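PDB 4LGV: glucose-6-phosphate 1-dehydrogenase from Mycobacterium avium, which probably catalyses the NADP+-dependent oxidation of glucose 6-phosphate to 6-phosphogluconolactone, the first step of the oxidative pentose phosphate pathway. Local coordinates for residues L51-R56 with T88-D93; K45-A50 with R414-L419; H62-V67 with G102-L107; G37-L42 with G66-D71. One frame throughout, in Å; residues are numbered along the deposited sequence.

Interaction 1 of 4, residues L51-R56 with T88-D93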
loop_
_atom_site.group_PDB
_atom_site.type_symbol
_atom_site.label_atom_id
_atom_site.label_comp_id
_atom_site.label_asym_id
_atom_site.label_seq_id
_atom_site.Cartn_x
_atom_site.Cartn_y
_atom_site.Cartn_z
ATOM N N LEU A 51 -29.942 11.768 -38.449
ATOM C CA LEU A 51 -30.719 12.962 -38.376
ATOM C C LEU A 51 -32.217 12.672 -38.152
ATOM O O LEU A 51 -32.905 13.329 -37.340
ATOM C CB LEU A 51 -30.545 13.781 -39.658
ATOM C CG LEU A 51 -29.145 14.345 -39.879
ATOM C CD1 LEU A 51 -29.040 14.963 -41.263
ATOM C CD2 LEU A 51 -28.830 15.362 -38.833
ATOM N N TYR A 52 -32.713 11.674 -38.867
ATOM C CA TYR A 52 -34.101 11.221 -38.708
ATOM C C TYR A 52 -34.366 10.835 -37.263
ATOM O O TYR A 52 -35.421 11.215 -36.677
ATOM C CB TYR A 52 -34.401 10.046 -39.670
ATOM C CG TYR A 52 -35.740 9.425 -39.470
ATOM C CD1 TYR A 52 -36.872 9.954 -40.091
ATOM C CD2 TYR A 52 -35.909 8.311 -38.637
ATOM C CE1 TYR A 52 -38.131 9.436 -39.831
ATOM C CE2 TYR A 52 -37.170 7.763 -38.403
ATOM C CZ TYR A 52 -38.254 8.320 -39.006
ATOM O OH TYR A 52 -39.485 7.772 -38.778
ATOM N N ARG A 53 -33.449 10.074 -36.665
ATOM C CA ARG A 53 -33.660 9.595 -35.268
ATOM C C ARG A 53 -33.607 10.742 -34.271
ATOM O O ARG A 53 -34.365 10.793 -33.309
ATOM C CB ARG A 53 -32.640 8.516 -34.893
ATOM C CG ARG A 53 -32.834 7.204 -35.649
ATOM C CD ARG A 53 -31.619 6.286 -35.534
ATOM N NE ARG A 53 -31.275 5.897 -34.166
ATOM C CZ ARG A 53 -31.732 4.812 -33.541
ATOM N NH1 ARG A 53 -32.522 3.954 -34.136
ATOM N NH2 ARG A 53 -31.346 4.575 -32.302
ATOM N N LEU A 54 -32.744 11.710 -34.531
ATOM C CA LEU A 54 -32.663 12.874 -33.653
ATOM C C LEU A 54 -33.962 13.661 -33.777
ATOM O O LEU A 54 -34.497 14.138 -32.773
ATOM C CB LEU A 54 -31.449 13.722 -33.977
ATOM C CG LEU A 54 -30.066 13.144 -33.623
ATOM C CD1 LEU A 54 -28.960 13.904 -34.357
ATOM C CD2 LEU A 54 -29.806 13.207 -32.143
ATOM N N GLU A 55 -34.499 13.756 -34.996
ATOM C CA GLU A 55 -35.796 14.403 -35.208
ATOM C C GLU A 55 -36.912 13.694 -34.486
ATOM O O GLU A 55 -37.733 14.325 -33.832
ATOM C CB GLU A 55 -36.132 14.456 -36.692
ATOM C CG GLU A 55 -37.397 15.222 -37.019
ATOM C CD GLU A 55 -37.215 16.684 -36.775
ATOM O OE1 GLU A 55 -36.471 17.329 -37.537
ATOM O OE2 GLU A 55 -37.785 17.191 -35.807
ATOM N N ARG A 56 -36.958 12.380 -34.595
ATOM C CA ARG A 56 -37.929 11.628 -33.830
ATOM C C ARG A 56 -37.875 11.892 -32.324
ATOM O O ARG A 56 -38.897 11.954 -31.682
ATOM C CB ARG A 56 -37.796 10.112 -34.079
ATOM C CG ARG A 56 -38.865 9.296 -33.332
ATOM C CD ARG A 56 -38.870 7.850 -33.805
ATOM N NE ARG A 56 -37.600 7.186 -33.482
ATOM C CZ ARG A 56 -36.991 6.238 -34.208
ATOM N NH1 ARG A 56 -37.528 5.779 -35.332
ATOM N NH2 ARG A 56 -35.835 5.730 -33.772
ATOM N N THR A 88 -32.089 1.374 -44.365
ATOM C CA THR A 88 -31.431 0.908 -43.131
ATOM C C THR A 88 -32.291 -0.018 -42.266
ATOM O O THR A 88 -31.768 -0.672 -41.366
ATOM C CB THR A 88 -31.033 2.064 -42.205
ATOM O OG1 THR A 88 -32.228 2.670 -41.654
ATOM C CG2 THR A 88 -30.171 3.088 -42.967
ATOM N N GLY A 89 -33.597 -0.074 -42.521
ATOM C CA GLY A 89 -34.517 -0.883 -41.680
ATOM C C GLY A 89 -35.151 -0.078 -40.536
ATOM O O GLY A 89 -35.982 -0.577 -39.813
ATOM N N GLU A 90 -34.756 1.184 -40.395
ATOM C CA GLU A 90 -35.390 2.102 -39.442
ATOM C C GLU A 90 -36.915 2.202 -39.667
ATOM O O GLU A 90 -37.385 2.293 -40.818
ATOM C CB GLU A 90 -34.739 3.500 -39.609
ATOM C CG GLU A 90 -35.155 4.540 -38.584
ATOM C CD GLU A 90 -34.686 4.165 -37.200
ATOM O OE1 GLU A 90 -33.493 3.857 -37.021
ATOM O OE2 GLU A 90 -35.532 4.171 -36.311
ATOM N N THR A 91 -37.686 2.151 -38.582
ATOM C CA THR A 91 -39.130 2.386 -38.647
ATOM C C THR A 91 -39.373 3.806 -39.197
ATOM O O THR A 91 -38.883 4.787 -38.642
ATOM C CB THR A 91 -39.771 2.268 -37.260
ATOM O OG1 THR A 91 -39.639 0.919 -36.771
ATOM C CG2 THR A 91 -41.279 2.608 -37.316
ATOM N N PHE A 92 -40.124 3.897 -40.283
ATOM C CA PHE A 92 -40.331 5.160 -41.013
ATOM C C PHE A 92 -41.690 5.779 -40.673
ATOM O O PHE A 92 -42.747 5.142 -40.831
ATOM C CB PHE A 92 -40.238 4.943 -42.532
ATOM C CG PHE A 92 -40.173 6.229 -43.310
ATOM C CD1 PHE A 92 -38.966 6.843 -43.532
ATOM C CD2 PHE A 92 -41.313 6.832 -43.785
ATOM C CE1 PHE A 92 -38.890 8.019 -44.230
ATOM C CE2 PHE A 92 -41.265 8.019 -44.501
ATOM C CZ PHE A 92 -40.051 8.618 -44.715
ATOM N N ASP A 93 -41.645 6.994 -40.155
ATOM C CA ASP A 93 -42.840 7.784 -39.821
ATOM C C ASP A 93 -42.765 9.062 -40.656
ATOM O O ASP A 93 -41.829 9.838 -40.544
ATOM C CB ASP A 93 -42.830 8.055 -38.320
ATOM C CG ASP A 93 -43.911 8.989 -37.855
ATOM O OD1 ASP A 93 -44.479 9.765 -38.659
ATOM O OD2 ASP A 93 -44.266 8.903 -36.644
HETATM O O HOH W 1 -39.710 6.079 -36.563
#

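Interaction 2 of 4, residues K45-A50 with R414-L419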
loop_
_atom_site.group_PDB
_atom_site.type_symbol
_atom_site.label_atom_id
_atom_site.label_comp_id
_atom_site.label_asym_id
_atom_site.label_seq_id
_atom_site.Cartn_x
_atom_site.Cartn_y
_atom_site.Cartn_z
ATOM N N LYS A 45 -25.512 5.736 -45.702
ATOM C CA LYS A 45 -25.482 4.582 -44.789
ATOM C C LYS A 45 -25.928 5.032 -43.386
ATOM O O LYS A 45 -26.749 4.355 -42.781
ATOM C CB LYS A 45 -24.125 3.837 -44.779
ATOM N N MET A 46 -25.456 6.204 -42.933
ATOM C CA MET A 46 -25.578 6.629 -41.562
ATOM C C MET A 46 -26.224 8.001 -41.355
ATOM O O MET A 46 -27.082 8.144 -40.475
ATOM C CB MET A 46 -24.173 6.662 -40.874
ATOM C CG MET A 46 -23.409 5.337 -40.761
ATOM S SD MET A 46 -24.128 4.015 -39.731
ATOM C CE MET A 46 -25.079 4.874 -38.518
ATOM N N THR A 47 -25.767 9.038 -42.048
ATOM C CA THR A 47 -26.104 10.406 -41.580
ATOM C C THR A 47 -27.589 10.727 -41.644
ATOM O O THR A 47 -28.175 11.232 -40.686
ATOM C CB THR A 47 -25.320 11.488 -42.326
ATOM O OG1 THR A 47 -23.938 11.120 -42.382
ATOM C CG2 THR A 47 -25.480 12.798 -41.661
ATOM N N PHE A 48 -28.220 10.402 -42.768
ATOM C CA PHE A 48 -29.662 10.620 -42.899
ATOM C C PHE A 48 -30.491 9.913 -41.816
ATOM O O PHE A 48 -31.375 10.523 -41.181
ATOM C CB PHE A 48 -30.153 10.214 -44.255
ATOM C CG PHE A 48 -29.849 11.209 -45.331
ATOM C CD1 PHE A 48 -30.221 12.515 -45.201
ATOM C CD2 PHE A 48 -29.239 10.803 -46.514
ATOM C CE1 PHE A 48 -29.956 13.410 -46.189
ATOM C CE2 PHE A 48 -28.974 11.718 -47.528
ATOM C CZ PHE A 48 -29.327 13.024 -47.356
ATOM N N ARG A 49 -30.201 8.649 -41.588
ATOM C CA ARG A 49 -30.836 7.905 -40.492
ATOM C C ARG A 49 -30.624 8.551 -39.113
ATOM O O ARG A 49 -31.557 8.687 -38.319
ATOM C CB ARG A 49 -30.290 6.480 -40.473
ATOM C CG ARG A 49 -31.112 5.548 -39.606
ATOM C CD ARG A 49 -30.326 4.305 -39.241
ATOM N NE ARG A 49 -31.123 3.466 -38.399
ATOM C CZ ARG A 49 -30.829 2.213 -38.068
ATOM N NH1 ARG A 49 -29.697 1.636 -38.490
ATOM N NH2 ARG A 49 -31.658 1.546 -37.269
ATOM N N ALA A 50 -29.406 8.983 -38.846
ATOM C CA ALA A 50 -29.078 9.633 -37.571
ATOM C C ALA A 50 -29.845 10.950 -37.384
ATOM O O ALA A 50 -30.411 11.167 -36.321
ATOM C CB ALA A 50 -27.606 9.877 -37.494
ATOM N N ARG A 414 -26.197 3.996 -33.130
ATOM C CA ARG A 414 -26.242 4.661 -31.824
ATOM C C ARG A 414 -24.992 5.462 -31.544
ATOM O O ARG A 414 -25.073 6.637 -31.208
ATOM C CB ARG A 414 -26.472 3.622 -30.743
ATOM C CG ARG A 414 -27.885 3.041 -30.724
ATOM C CD ARG A 414 -28.007 1.996 -29.611
ATOM N NE ARG A 414 -29.270 1.276 -29.680
ATOM C CZ ARG A 414 -29.771 0.487 -28.726
ATOM N NH1 ARG A 414 -29.143 0.289 -27.551
ATOM N NH2 ARG A 414 -30.940 -0.091 -28.941
ATOM N N PRO A 415 -23.845 4.863 -31.771
ATOM C CA PRO A 415 -22.636 5.649 -31.662
ATOM C C PRO A 415 -22.577 6.814 -32.586
ATOM O O PRO A 415 -22.120 7.899 -32.204
ATOM C CB PRO A 415 -21.514 4.664 -32.015
ATOM C CG PRO A 415 -22.173 3.334 -32.277
ATOM C CD PRO A 415 -23.568 3.416 -31.786
ATOM N N TYR A 416 -23.012 6.600 -33.801
ATOM C CA TYR A 416 -22.939 7.644 -34.781
ATOM C C TYR A 416 -23.820 8.845 -34.422
ATOM O O TYR A 416 -23.349 9.983 -34.408
ATOM C CB TYR A 416 -23.305 7.068 -36.132
ATOM C CG TYR A 416 -23.114 8.061 -37.197
ATOM C CD1 TYR A 416 -21.858 8.302 -37.741
ATOM C CD2 TYR A 416 -24.171 8.822 -37.616
ATOM C CE1 TYR A 416 -21.661 9.274 -38.695
ATOM C CE2 TYR A 416 -24.004 9.798 -38.592
ATOM C CZ TYR A 416 -22.741 10.023 -39.135
ATOM O OH TYR A 416 -22.598 10.958 -40.126
ATOM N N GLU A 417 -25.062 8.615 -34.053
ATOM C CA GLU A 417 -25.931 9.721 -33.602
ATOM C C GLU A 417 -25.433 10.404 -32.322
ATOM O O GLU A 417 -25.571 11.620 -32.149
ATOM C CB GLU A 417 -27.382 9.240 -33.421
ATOM C CG GLU A 417 -27.597 8.222 -32.321
ATOM C CD GLU A 417 -28.981 7.568 -32.343
ATOM O OE1 GLU A 417 -29.761 7.977 -33.171
ATOM O OE2 GLU A 417 -29.285 6.652 -31.539
ATOM N N ARG A 418 -24.883 9.625 -31.395
ATOM C CA ARG A 418 -24.307 10.198 -30.183
ATOM C C ARG A 418 -23.183 11.194 -30.524
ATOM O O ARG A 418 -23.093 12.261 -29.946
ATOM C CB ARG A 418 -23.761 9.057 -29.332
ATOM C CG ARG A 418 -23.163 9.460 -28.014
ATOM C CD ARG A 418 -22.580 8.251 -27.326
ATOM N NE ARG A 418 -22.040 8.625 -26.038
ATOM C CZ ARG A 418 -21.029 8.028 -25.406
ATOM N NH1 ARG A 418 -20.359 7.009 -25.964
ATOM N NH2 ARG A 418 -20.693 8.443 -24.210
ATOM N N LEU A 419 -22.308 10.838 -31.458
ATOM C CA LEU A 419 -21.208 11.729 -31.853
ATOM C C LEU A 419 -21.698 12.991 -32.523
ATOM O O LEU A 419 -21.175 14.077 -32.258
ATOM C CB LEU A 419 -20.248 11.027 -32.815
ATOM C CG LEU A 419 -19.344 10.020 -32.160
ATOM C CD1 LEU A 419 -18.620 9.202 -33.202
ATOM C CD2 LEU A 419 -18.332 10.675 -31.252
#

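Interaction 3 of 4, residues H62-V67 with G102-L107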
loop_
_atom_site.group_PDB
_atom_site.type_symbol
_atom_site.label_atom_id
_atom_site.label_comp_id
_atom_site.label_asym_id
_atom_site.label_seq_id
_atom_site.Cartn_x
_atom_site.Cartn_y
_atom_site.Cartn_z
ATOM N N HIS A 62 -32.727 23.267 -35.320
ATOM C CA HIS A 62 -32.060 24.246 -36.146
ATOM C C HIS A 62 -32.003 23.799 -37.620
ATOM O O HIS A 62 -32.066 22.615 -37.920
ATOM C CB HIS A 62 -30.637 24.503 -35.598
ATOM C CG HIS A 62 -30.622 25.113 -34.230
ATOM N ND1 HIS A 62 -30.322 24.389 -33.092
ATOM C CD2 HIS A 62 -30.977 26.351 -33.806
ATOM C CE1 HIS A 62 -30.445 25.173 -32.028
ATOM N NE2 HIS A 62 -30.852 26.363 -32.438
ATOM N N PRO A 63 -31.871 24.748 -38.542
ATOM C CA PRO A 63 -31.751 24.403 -39.938
ATOM C C PRO A 63 -30.482 23.592 -40.307
ATOM O O PRO A 63 -29.449 23.629 -39.601
ATOM C CB PRO A 63 -31.750 25.768 -40.632
ATOM C CG PRO A 63 -32.284 26.750 -39.605
ATOM C CD PRO A 63 -31.787 26.206 -38.316
ATOM N N ILE A 64 -30.612 22.842 -41.389
ATOM C CA ILE A 64 -29.569 22.001 -41.899
ATOM C C ILE A 64 -29.381 22.313 -43.349
ATOM O O ILE A 64 -30.319 22.228 -44.128
ATOM C CB ILE A 64 -29.918 20.520 -41.785
ATOM C CG1 ILE A 64 -30.258 20.177 -40.337
ATOM C CG2 ILE A 64 -28.719 19.688 -42.248
ATOM C CD1 ILE A 64 -30.781 18.776 -40.169
ATOM N N ILE A 65 -28.156 22.675 -43.716
ATOM C CA ILE A 65 -27.810 22.957 -45.119
ATOM C C ILE A 65 -26.938 21.824 -45.625
ATOM O O ILE A 65 -25.845 21.624 -45.117
ATOM C CB ILE A 65 -27.046 24.283 -45.222
ATOM C CG1 ILE A 65 -27.896 25.417 -44.699
ATOM C CG2 ILE A 65 -26.629 24.541 -46.651
ATOM C CD1 ILE A 65 -27.175 26.730 -44.655
ATOM N N GLY A 66 -27.431 21.077 -46.605
ATOM C CA GLY A 66 -26.649 20.072 -47.301
ATOM C C GLY A 66 -25.867 20.676 -48.447
ATOM O O GLY A 66 -26.411 21.492 -49.213
ATOM N N VAL A 67 -24.597 20.253 -48.586
ATOM C CA VAL A 67 -23.733 20.695 -49.678
ATOM C C VAL A 67 -23.079 19.519 -50.403
ATOM O O VAL A 67 -22.607 18.591 -49.775
ATOM C CB VAL A 67 -22.613 21.609 -49.164
ATOM C CG1 VAL A 67 -21.768 22.108 -50.311
ATOM C CG2 VAL A 67 -23.165 22.804 -48.384
ATOM N N GLY A 102 -38.475 19.819 -43.574
ATOM C CA GLY A 102 -38.701 21.236 -43.273
ATOM C C GLY A 102 -37.494 22.024 -42.816
ATOM O O GLY A 102 -37.465 23.246 -42.995
ATOM N N ARG A 103 -36.501 21.338 -42.227
ATOM C CA ARG A 103 -35.263 21.975 -41.766
ATOM C C ARG A 103 -34.167 22.003 -42.839
ATOM O O ARG A 103 -33.173 22.719 -42.696
ATOM C CB ARG A 103 -34.673 21.187 -40.609
ATOM C CG ARG A 103 -35.570 21.095 -39.431
ATOM C CD ARG A 103 -34.891 20.353 -38.267
ATOM N NE ARG A 103 -35.924 19.923 -37.350
ATOM C CZ ARG A 103 -36.621 20.725 -36.544
ATOM N NH1 ARG A 103 -36.373 22.040 -36.471
ATOM N NH2 ARG A 103 -37.577 20.185 -35.763
ATOM N N LEU A 104 -34.333 21.196 -43.876
ATOM C CA LEU A 104 -33.256 20.926 -44.818
ATOM C C LEU A 104 -33.271 21.857 -46.019
ATOM O O LEU A 104 -34.310 22.114 -46.577
ATOM C CB LEU A 104 -33.389 19.503 -45.300
ATOM C CG LEU A 104 -32.164 18.814 -45.904
ATOM C CD1 LEU A 104 -30.944 18.842 -44.993
ATOM C CD2 LEU A 104 -32.548 17.360 -46.190
ATOM N N SER A 105 -32.105 22.406 -46.377
ATOM C CA SER A 105 -31.908 23.057 -47.676
ATOM C C SER A 105 -30.714 22.425 -48.356
ATOM O O SER A 105 -29.953 21.682 -47.736
ATOM C CB SER A 105 -31.749 24.593 -47.541
ATOM O OG SER A 105 -30.692 24.920 -46.664
ATOM N N TYR A 106 -30.529 22.726 -49.636
ATOM C CA TYR A 106 -29.460 22.136 -50.433
ATOM C C TYR A 106 -28.761 23.153 -51.288
ATOM O O TYR A 106 -29.372 24.052 -51.902
ATOM C CB TYR A 106 -29.990 21.045 -51.335
ATOM C CG TYR A 106 -28.910 20.353 -52.176
ATOM C CD1 TYR A 106 -27.919 19.602 -51.575
ATOM C CD2 TYR A 106 -28.883 20.473 -53.569
ATOM C CE1 TYR A 106 -26.946 18.970 -52.314
ATOM C CE2 TYR A 106 -27.892 19.849 -54.327
ATOM C CZ TYR A 106 -26.930 19.066 -53.695
ATOM O OH TYR A 106 -25.905 18.456 -54.422
ATOM N N LEU A 107 -27.448 23.000 -51.341
ATOM C CA LEU A 107 -26.598 23.874 -52.098
ATOM C C LEU A 107 -25.578 23.058 -52.880
ATOM O O LEU A 107 -24.842 22.242 -52.301
ATOM C CB LEU A 107 -25.961 24.798 -51.107
ATOM C CG LEU A 107 -25.261 26.028 -51.615
ATOM C CD1 LEU A 107 -26.246 26.926 -52.361
ATOM C CD2 LEU A 107 -24.669 26.757 -50.428
HETATM O O HOH W 2 -31.777 24.732 -44.251
#

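Interaction 4 of 4, residues G37-L42 with G66-D71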
loop_
_atom_site.group_PDB
_atom_site.type_symbol
_atom_site.label_atom_id
_atom_site.label_comp_id
_atom_site.label_asym_id
_atom_site.label_seq_id
_atom_site.Cartn_x
_atom_site.Cartn_y
_atom_site.Cartn_z
ATOM N N GLY A 37 -20.877 16.919 -48.262
ATOM C CA GLY A 37 -20.849 15.507 -48.687
ATOM C C GLY A 37 -22.185 14.790 -48.489
ATOM O O GLY A 37 -22.226 13.589 -48.350
ATOM N N ILE A 38 -23.273 15.544 -48.538
ATOM C CA ILE A 38 -24.613 15.050 -48.177
ATOM C C ILE A 38 -25.162 14.015 -49.166
ATOM O O ILE A 38 -26.098 13.278 -48.836
ATOM C CB ILE A 38 -25.588 16.240 -48.017
ATOM C CG1 ILE A 38 -26.863 15.833 -47.325
ATOM C CG2 ILE A 38 -25.929 16.829 -49.366
ATOM C CD1 ILE A 38 -26.690 15.485 -45.887
ATOM N N THR A 39 -24.565 13.906 -50.349
ATOM C CA THR A 39 -24.952 12.874 -51.326
ATOM C C THR A 39 -24.026 11.676 -51.353
ATOM O O THR A 39 -24.235 10.760 -52.160
ATOM C CB THR A 39 -24.984 13.435 -52.752
ATOM O OG1 THR A 39 -23.684 13.869 -53.134
ATOM C CG2 THR A 39 -25.954 14.568 -52.836
ATOM N N GLY A 40 -23.036 11.633 -50.451
ATOM C CA GLY A 40 -22.094 10.511 -50.422
ATOM C C GLY A 40 -22.534 9.282 -49.632
ATOM O O GLY A 40 -23.662 9.201 -49.141
ATOM N N ASP A 41 -21.635 8.292 -49.570
ATOM C CA ASP A 41 -21.951 6.976 -48.978
ATOM C C ASP A 41 -22.242 7.024 -47.483
ATOM O O ASP A 41 -23.191 6.383 -47.022
ATOM C CB ASP A 41 -20.875 5.924 -49.262
ATOM C CG ASP A 41 -20.783 5.555 -50.747
ATOM O OD1 ASP A 41 -21.806 5.674 -51.510
ATOM O OD2 ASP A 41 -19.665 5.153 -51.165
ATOM N N LEU A 42 -21.456 7.782 -46.743
ATOM C CA LEU A 42 -21.684 7.851 -45.308
ATOM C C LEU A 42 -23.040 8.511 -45.000
ATOM O O LEU A 42 -23.781 8.050 -44.107
ATOM C CB LEU A 42 -20.538 8.553 -44.583
ATOM C CG LEU A 42 -20.652 8.497 -43.042
ATOM C CD1 LEU A 42 -20.685 7.054 -42.519
ATOM C CD2 LEU A 42 -19.492 9.302 -42.409
ATOM N N GLY A 66 -27.431 21.077 -46.605
ATOM C CA GLY A 66 -26.649 20.072 -47.301
ATOM C C GLY A 66 -25.867 20.676 -48.447
ATOM O O GLY A 66 -26.411 21.492 -49.213
ATOM N N VAL A 67 -24.597 20.253 -48.586
ATOM C CA VAL A 67 -23.733 20.695 -49.678
ATOM C C VAL A 67 -23.079 19.519 -50.403
ATOM O O VAL A 67 -22.607 18.591 -49.775
ATOM C CB VAL A 67 -22.613 21.609 -49.164
ATOM C CG1 VAL A 67 -21.768 22.108 -50.311
ATOM C CG2 VAL A 67 -23.165 22.804 -48.384
ATOM N N ALA A 68 -23.106 19.555 -51.734
ATOM C CA ALA A 68 -22.472 18.552 -52.559
ATOM C C ALA A 68 -22.269 19.089 -53.996
ATOM O O ALA A 68 -22.838 20.116 -54.362
ATOM C CB ALA A 68 -23.299 17.274 -52.562
ATOM N N SER A 69 -21.532 18.349 -54.813
ATOM C CA SER A 69 -21.391 18.677 -56.221
ATOM C C SER A 69 -22.585 18.290 -57.087
ATOM O O SER A 69 -22.790 18.865 -58.133
ATOM C CB SER A 69 -20.146 17.990 -56.797
ATOM O OG SER A 69 -20.323 16.588 -56.816
ATOM N N ASP A 70 -23.408 17.346 -56.654
ATOM C CA ASP A 70 -24.489 16.891 -57.538
ATOM C C ASP A 70 -25.436 18.039 -57.930
ATOM O O ASP A 70 -25.909 18.797 -57.085
ATOM C CB ASP A 70 -25.288 15.777 -56.895
ATOM C CG ASP A 70 -24.392 14.692 -56.332
ATOM O OD1 ASP A 70 -23.524 14.970 -55.471
ATOM O OD2 ASP A 70 -24.603 13.544 -56.663
ATOM N N ASP A 71 -25.751 18.110 -59.216
ATOM C CA ASP A 71 -26.691 19.102 -59.707
ATOM C C ASP A 71 -28.079 18.501 -59.612
ATOM O O ASP A 71 -28.623 17.977 -60.587
ATOM C CB ASP A 71 -26.332 19.498 -61.142
ATOM C CG ASP A 71 -27.151 20.658 -61.674
ATOM O OD1 ASP A 71 -27.898 21.292 -60.903
ATOM O OD2 ASP A 71 -27.025 20.943 -62.909
#

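Interaction 1 of 4, residues L51-R56 with T88-D93
R53 and R56, one helical turn apart near the end of helix 41-56, converge on the carboxylate of E90 in the loop that follows helix 74-87, a compact example of a salt-bridge network. R53 uses one amino nitrogen: its NH1 meets E90 OE1 at 3.0 Å on the syn side, with the oxygen in the guanidinium plane. R56 and E90 point toward each other from opposite directions, and R56 grips E90 OE2 end-on with two nitrogens, NH1 at 2.7 Å and NH2 at 3.0 Å, both from one face of the carboxylate. The guanidinium of R56 and the carboxylate of E90 stand 47° apart.

The aliphatic part of E90 also touches Y52, whose CE2 is 3.8 Å from E90 CG. With CG anti to the backbone N (chi1 174°), the ring reaches across the gap and its OH accepts the backbone N-H of D93 at 2.7 Å. A water joins this hydroxyl to R56 NH1 and T91 O.

E90 OE1 also pairs with R49, while R53 has E417 as its strongest partner. A buried carboxylate ringed by three arginines would be expected to stay ionised, and its charge ties the loop before helix 94-103 to helix 41-56.

Interaction 2 of 4, residues K45-A50 with R414-L419
Y416 of helix 413-424 packs its ring against M46, T47 and A50 of helix 41-56 and illustrates how one aromatic side chain can span the space between two helices. The axes of 45-50 and 414-419 approach to 9.5 Å at an angle of 65°, and the tyrosine supplies the largest buried surface of the contact. A first torsion of -174° extends the ring away from its own backbone N, out toward the other helix.

M46 covers one face. Its CB stands over the middle of the ring, 3.8 Å from the centroid and almost on the normal, a CH-pi contact. The chain then folds back so that CE touches Y416 CB at 3.7 Å, while SD lies obliquely to the ring in a looser Met-aromatic contact. A50 takes the edge instead, its CB lying near the ring plane 3.6 Å from Y416 CD2. The small methyl also lets the backbones close in, with the CA atoms of A50 and E417 just 5.1 Å apart.

At the far end of the ring Y416 OH and T47 OG1 are hydrogen-bonded at 2.6 Å. T47 OG1 is also bonded to E135 and Y416 OH to Y133, and H193 packs edge-to-face with the tyrosine. The carboxylate of E417 turns to R53 and R57. The chemistry thus couples an apolar ring interface to a buried polar chain, joining a helix of the NAD-binding domain to one of the C-terminal domain.

Interaction 3 of 4, residues H62-V67 with G102-L107
Strands 64-67 and 104-107 run parallel, 4.6 Å apart at their closest and turned 28° to each other, with I64 facing L104, I65 facing S105, G66 facing Y106 and V67 facing L107. They are neighbours in the six-stranded parallel sheet of a Rossmann-type fold, whose strand order is 3-2-1-4-5-6, and 104-108 is its outermost strand on this side within the chain. The register is that of textbook parallel pairing: I64 and G66 each use both N-H and C=O, donating to R103 O and S105 O and accepting from S105 N and L107 N, at 2.8 to 2.9 Å. CA-H...O contacts fill in between, such as V67 CA to L107 O at 3.2 Å.

Side chains alternate between the faces. On one, I64 CG2 meets L104 CD1 at 3.6 Å. Farther along the same face Y106 leans over the neighbouring strand, its CD1 3.4 Å from G66 O, where glycine offers only backbone to the ring; its OH continues to D70 O. Helix 74-87 covers L104 and Y106. On the other face V67 and L107 pack against helix 114-123. At the start of the pairing R103 lays its CD against H62 O, while its extended chain delivers the guanidinium to E55.

S105 has OG between its backbone N and carbonyl carbon (chi1 56°), beside I65 CG1, and a single water joins that hydroxyl to I64 O, lying 2.7 Å from S105 OG and 2.9 Å from I64 O.

Interaction 4 of 4, residues G37-L42 with G66-D71
G66 meets I38 where strand 64-68 passes the turn that follows strand 32-36, and its lack of a side chain lets the isoleucine settle close against the backbone, with I38 CG2 3.9 Å from G66 CA. At V67 the side chain points away and the carbonyl does the work. V67 O accepts the N-H of G37 at 2.8 Å, nearly straight on, and a weak second bond from I38 N at 3.4 Å. One oxygen therefore holds the beginning of the type I turn G37-G40, in which G37 adopts a positive phi.

A68 turns its methyl back toward the loop. A68 CB lies 4.2 Å from I38 CG2 and also touches T39, 3.5 Å from its OG1.

D70, past the end of the strand, makes the side-chain bond of the contact. A chi1 of 63° turns T39 OG1 to D70, and it donates to D70 OD1 at 2.6 Å from above the carboxylate, 47° out of its plane. The two side chains come from opposite directions. D70 O also receives the hydroxyl of S108, fixing this residue at the backbone as well.

The turn leads through G40, the N-cap, into helix 41-56. A glycine-containing turn between the first strand and first helix, bonded to the end of the second strand, is characteristic of the dinucleotide-binding beta-alpha-beta unit of Rossmann folds, consistent with a coenzyme site here.

In the fold
Interactions 1, 3 and 4 lie wholly in the NAD-binding domain, and interaction 2 joins that domain to helix 413-424 of the C-terminal domain. Helix 41-56 carries the succession: interaction 4 lies at the turn leading into it, interaction 2 uses its middle and interaction 1 its last turns. Interactions 1 and 2, with centres about 10 Å apart, touch through the R53-E417 and R49-E90 salt bridges. Interactions 3 and 4, centres about 12 Å apart, share G66 and V67 on strand 64-68. E55 to R103 links interaction 1 to interaction 3, whose centres are about 17 Å apart. Helix 41-56 thus connects the turn and the parallel sheet with the packing against helix 413-424.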